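Local coordinates for protein alkyl hydroperoxide reductase AhpD (Legionella pneumophila, PDB 5DIK) that probably reduces alkyl hydroperoxides, perhaps in an antioxidative response, as a member of the carboxymuconolactone decarboxylase family, at residues K54-V65 with E89-A97. Residues are numbered along the deposited sequence; the frame is centred on the assembly and turned at random.
Sequences KTKELIAMALAV and ELLETLGMA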
loop_
_atom_site.group_PDB
_atom_site.type_symbol
_atom_site.label_atom_id
_atom_site.label_comp_id
_atom_site.label_asym_id
_atom_site.label_seq_id
_atom_site.Cartn_x
_atom_site.Cartn_y
_atom_site.Cartn_z
ATOM N N LYS A 54 25.373 7.905 0.075
ATOM C CA LYS A 54 24.965 7.329 -1.217
ATOM C C LYS A 54 24.186 6.018 -1.029
ATOM O O LYS A 54 23.177 5.787 -1.684
ATOM C CB LYS A 54 26.193 7.071 -2.097
ATOM C CG LYS A 54 25.875 6.448 -3.452
ATOM C CD LYS A 54 27.160 6.079 -4.179
ATOM C CE LYS A 54 27.780 4.819 -3.603
ATOM N NZ LYS A 54 29.145 4.663 -4.156
ATOM N N THR A 55 24.679 5.159 -0.154
ATOM C CA THR A 55 24.004 3.904 0.152
ATOM C C THR A 55 22.608 4.152 0.705
ATOM O O THR A 55 21.670 3.455 0.315
ATOM C CB THR A 55 24.817 3.036 1.126
ATOM O OG1 THR A 55 26.078 2.736 0.536
ATOM C CG2 THR A 55 24.117 1.711 1.440
ATOM N N LYS A 56 22.489 5.092 1.659
ATOM C CA LYS A 56 21.199 5.478 2.204
ATOM C C LYS A 56 20.263 6.013 1.136
ATOM O O LYS A 56 19.066 5.681 1.137
ATOM C CB LYS A 56 21.337 6.474 3.354
ATOM C CG LYS A 56 21.920 5.824 4.583
ATOM C CD LYS A 56 21.908 6.764 5.757
ATOM C CE LYS A 56 22.672 6.144 6.913
ATOM N NZ LYS A 56 22.454 6.940 8.120
ATOM N N GLU A 57 20.783 6.770 0.175
ATOM C CA GLU A 57 19.927 7.221 -0.906
ATOM C C GLU A 57 19.482 6.122 -1.856
ATOM O O GLU A 57 18.406 6.256 -2.452
ATOM C CB GLU A 57 20.581 8.314 -1.770
ATOM C CG GLU A 57 20.507 9.660 -1.130
ATOM C CD GLU A 57 19.090 10.171 -0.901
ATOM O OE1 GLU A 57 18.264 10.227 -1.829
ATOM O OE2 GLU A 57 18.863 10.626 0.213
ATOM N N LEU A 58 20.322 5.106 -2.066
ATOM C CA LEU A 58 19.929 3.945 -2.825
ATOM C C LEU A 58 18.752 3.246 -2.121
ATOM O O LEU A 58 17.797 2.818 -2.777
ATOM C CB LEU A 58 21.109 3.000 -3.057
ATOM C CG LEU A 58 22.157 3.538 -4.034
ATOM C CD1 LEU A 58 23.403 2.695 -3.999
ATOM C CD2 LEU A 58 21.603 3.615 -5.455
ATOM N N ILE A 59 18.803 3.162 -0.794
ATOM C CA ILE A 59 17.687 2.624 -0.022
ATOM C C ILE A 59 16.435 3.477 -0.207
ATOM O O ILE A 59 15.349 2.938 -0.458
ATOM C CB ILE A 59 18.045 2.498 1.469
ATOM C CG1 ILE A 59 19.150 1.449 1.640
ATOM C CG2 ILE A 59 16.814 2.144 2.315
ATOM C CD1 ILE A 59 19.816 1.528 3.004
ATOM N N ALA A 60 16.583 4.795 -0.144
ATOM C CA ALA A 60 15.449 5.709 -0.359
ATOM C C ALA A 60 14.843 5.510 -1.749
ATOM O O ALA A 60 13.628 5.520 -1.889
ATOM C CB ALA A 60 15.860 7.155 -0.159
ATOM N N MET A 61 15.684 5.308 -2.756
ATOM C CA MET A 61 15.188 5.095 -4.142
ATOM C C MET A 61 14.398 3.796 -4.255
ATOM O O MET A 61 13.331 3.780 -4.859
ATOM C CB MET A 61 16.323 5.089 -5.151
ATOM C CG MET A 61 15.849 4.787 -6.580
ATOM S SD MET A 61 14.593 5.951 -7.176
ATOM C CE MET A 61 15.779 7.249 -7.510
ATOM N N ALA A 62 14.902 2.727 -3.657
ATOM C CA ALA A 62 14.147 1.477 -3.601
ATOM C C ALA A 62 12.778 1.645 -2.971
ATOM O O ALA A 62 11.778 1.144 -3.517
ATOM C CB ALA A 62 14.925 0.389 -2.887
ATOM N N LEU A 63 12.725 2.360 -1.852
ATOM C CA LEU A 63 11.482 2.630 -1.146
ATOM C C LEU A 63 10.532 3.506 -1.966
ATOM O O LEU A 63 9.324 3.291 -1.974
ATOM C CB LEU A 63 11.789 3.332 0.197
ATOM C CG LEU A 63 12.401 2.447 1.261
ATOM C CD1 LEU A 63 13.040 3.259 2.383
ATOM C CD2 LEU A 63 11.334 1.572 1.852
ATOM N N ALA A 64 11.088 4.495 -2.655
ATOM C CA ALA A 64 10.294 5.331 -3.548
ATOM C C ALA A 64 9.619 4.566 -4.681
ATOM O O ALA A 64 8.476 4.877 -5.044
ATOM C CB ALA A 64 11.154 6.472 -4.105
ATOM N N VAL A 65 10.334 3.583 -5.237
ATOM C CA VAL A 65 9.813 2.717 -6.275
ATOM C C VAL A 65 8.729 1.831 -5.662
ATOM O O VAL A 65 7.610 1.710 -6.225
ATOM C CB VAL A 65 10.943 1.917 -6.947
ATOM C CG1 VAL A 65 10.430 0.757 -7.792
ATOM C CG2 VAL A 65 11.808 2.864 -7.767
ATOM N N GLU A 89 24.825 0.833 -9.893
ATOM C CA GLU A 89 24.318 0.823 -8.501
ATOM C C GLU A 89 22.809 1.070 -8.521
ATOM O O GLU A 89 22.069 0.394 -7.809
ATOM C CB GLU A 89 25.028 1.882 -7.626
ATOM C CG GLU A 89 26.477 1.540 -7.351
ATOM C CD GLU A 89 27.291 2.702 -6.782
ATOM O OE1 GLU A 89 27.004 3.891 -7.072
ATOM O OE2 GLU A 89 28.227 2.413 -6.029
ATOM N N LEU A 90 22.355 2.028 -9.330
ATOM C CA LEU A 90 20.907 2.275 -9.443
ATOM C C LEU A 90 20.168 1.032 -9.945
ATOM O O LEU A 90 19.173 0.610 -9.346
ATOM C CB LEU A 90 20.619 3.481 -10.337
ATOM C CG LEU A 90 19.144 3.682 -10.687
ATOM C CD1 LEU A 90 18.384 4.106 -9.450
ATOM C CD2 LEU A 90 18.964 4.711 -11.785
ATOM N N LEU A 91 20.649 0.444 -11.054
ATOM C CA LEU A 91 19.999 -0.708 -11.621
ATOM C C LEU A 91 19.865 -1.826 -10.590
ATOM O O LEU A 91 18.855 -2.515 -10.551
ATOM C CB LEU A 91 20.723 -1.213 -12.870
ATOM C CG LEU A 91 20.655 -0.282 -14.094
ATOM C CD1 LEU A 91 21.523 -0.858 -15.201
ATOM C CD2 LEU A 91 19.236 -0.083 -14.591
ATOM N N GLU A 92 20.902 -2.043 -9.802
ATOM C CA GLU A 92 20.879 -3.138 -8.856
ATOM C C GLU A 92 19.888 -2.875 -7.726
ATOM O O GLU A 92 19.245 -3.808 -7.228
ATOM C CB GLU A 92 22.279 -3.462 -8.347
ATOM C CG GLU A 92 23.120 -4.064 -9.494
ATOM C CD GLU A 92 24.443 -4.661 -9.080
ATOM O OE1 GLU A 92 24.648 -4.890 -7.851
ATOM O OE2 GLU A 92 25.291 -4.892 -10.002
ATOM N N THR A 93 19.761 -1.616 -7.359
ATOM C CA THR A 93 18.778 -1.236 -6.371
ATOM C C THR A 93 17.364 -1.441 -6.906
ATOM O O THR A 93 16.477 -1.957 -6.212
ATOM C CB THR A 93 18.997 0.197 -5.917
ATOM O OG1 THR A 93 20.358 0.338 -5.467
ATOM C CG2 THR A 93 18.101 0.499 -4.774
ATOM N N LEU A 94 17.144 -1.057 -8.148
ATOM C CA LEU A 94 15.857 -1.285 -8.810
ATOM C C LEU A 94 15.526 -2.778 -8.948
ATOM O O LEU A 94 14.365 -3.182 -8.778
ATOM C CB LEU A 94 15.835 -0.592 -10.185
ATOM C CG LEU A 94 15.995 0.911 -10.106
ATOM C CD1 LEU A 94 16.004 1.554 -11.481
ATOM C CD2 LEU A 94 14.902 1.554 -9.260
ATOM N N GLY A 95 16.543 -3.614 -9.169
ATOM C CA GLY A 95 16.361 -5.034 -9.207
ATOM C C GLY A 95 15.814 -5.563 -7.896
ATOM O O GLY A 95 14.958 -6.463 -7.887
ATOM N N MET A 96 16.316 -5.037 -6.779
ATOM C CA MET A 96 15.783 -5.444 -5.474
ATOM C C MET A 96 14.306 -5.043 -5.300
ATOM O O MET A 96 13.505 -5.820 -4.788
ATOM C CB MET A 96 16.636 -4.875 -4.335
ATOM C CG MET A 96 17.996 -5.530 -4.217
ATOM S SD MET A 96 17.921 -7.317 -4.042
ATOM C CE MET A 96 17.034 -7.444 -2.466
ATOM N N ALA A 97 13.945 -3.860 -5.776
ATOM C CA ALA A 97 12.558 -3.408 -5.739
ATOM C C ALA A 97 11.657 -4.342 -6.556
ATOM O O ALA A 97 10.555 -4.663 -6.123
ATOM C CB ALA A 97 12.455 -1.977 -6.265
#
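Thr93 meets Leu58 and Ala62 in a manner that illustrates how a buried helix pair handles a polar side chain. From its CB the two branches part. Thr93 CG2, anti to the backbone N, heads into the facing helix, where it lies 3.1 Å from Leu58 O and also touches Ala62 CB, close against the backbone carbonyl of the one and the methyl of the other. Thr93 OG1 turns back along its own helix and donates to Glu89 O at 2.9 Å; Thr93 N reaches the same oxygen from the opposite face of the carbonyl plane. With its proton given to Glu89 O, the hydroxyl can sit against an apolar neighbour: the Leu58 side chain crosses that of Thr93 at about a right angle, with Leu58 CD2 3.5 Å from Thr93 OG1.

Helices 53-66 and 87-99 belong to the all-helical AhpD-like fold, and the segments run broadly parallel, crossing at -42° with axes 8.9 Å apart. Farther along, Val65 divides its methyls, CG1 on Ala97 CB and CG2 on Leu94 CD2, while Met61 CG packs against Leu90 CD1. Helix 102-120 covers this side through Ala112, which touches both Met61 and Leu94.

At the N-terminal end, the Lys54 chain bends at chi3 (76°), and NZ forms a salt bridge with Glu89 OE2 at 3.1 Å, on the syn side and 19° out of the carboxylate plane. The other oxygen, OE1, accepts from Thr86 N.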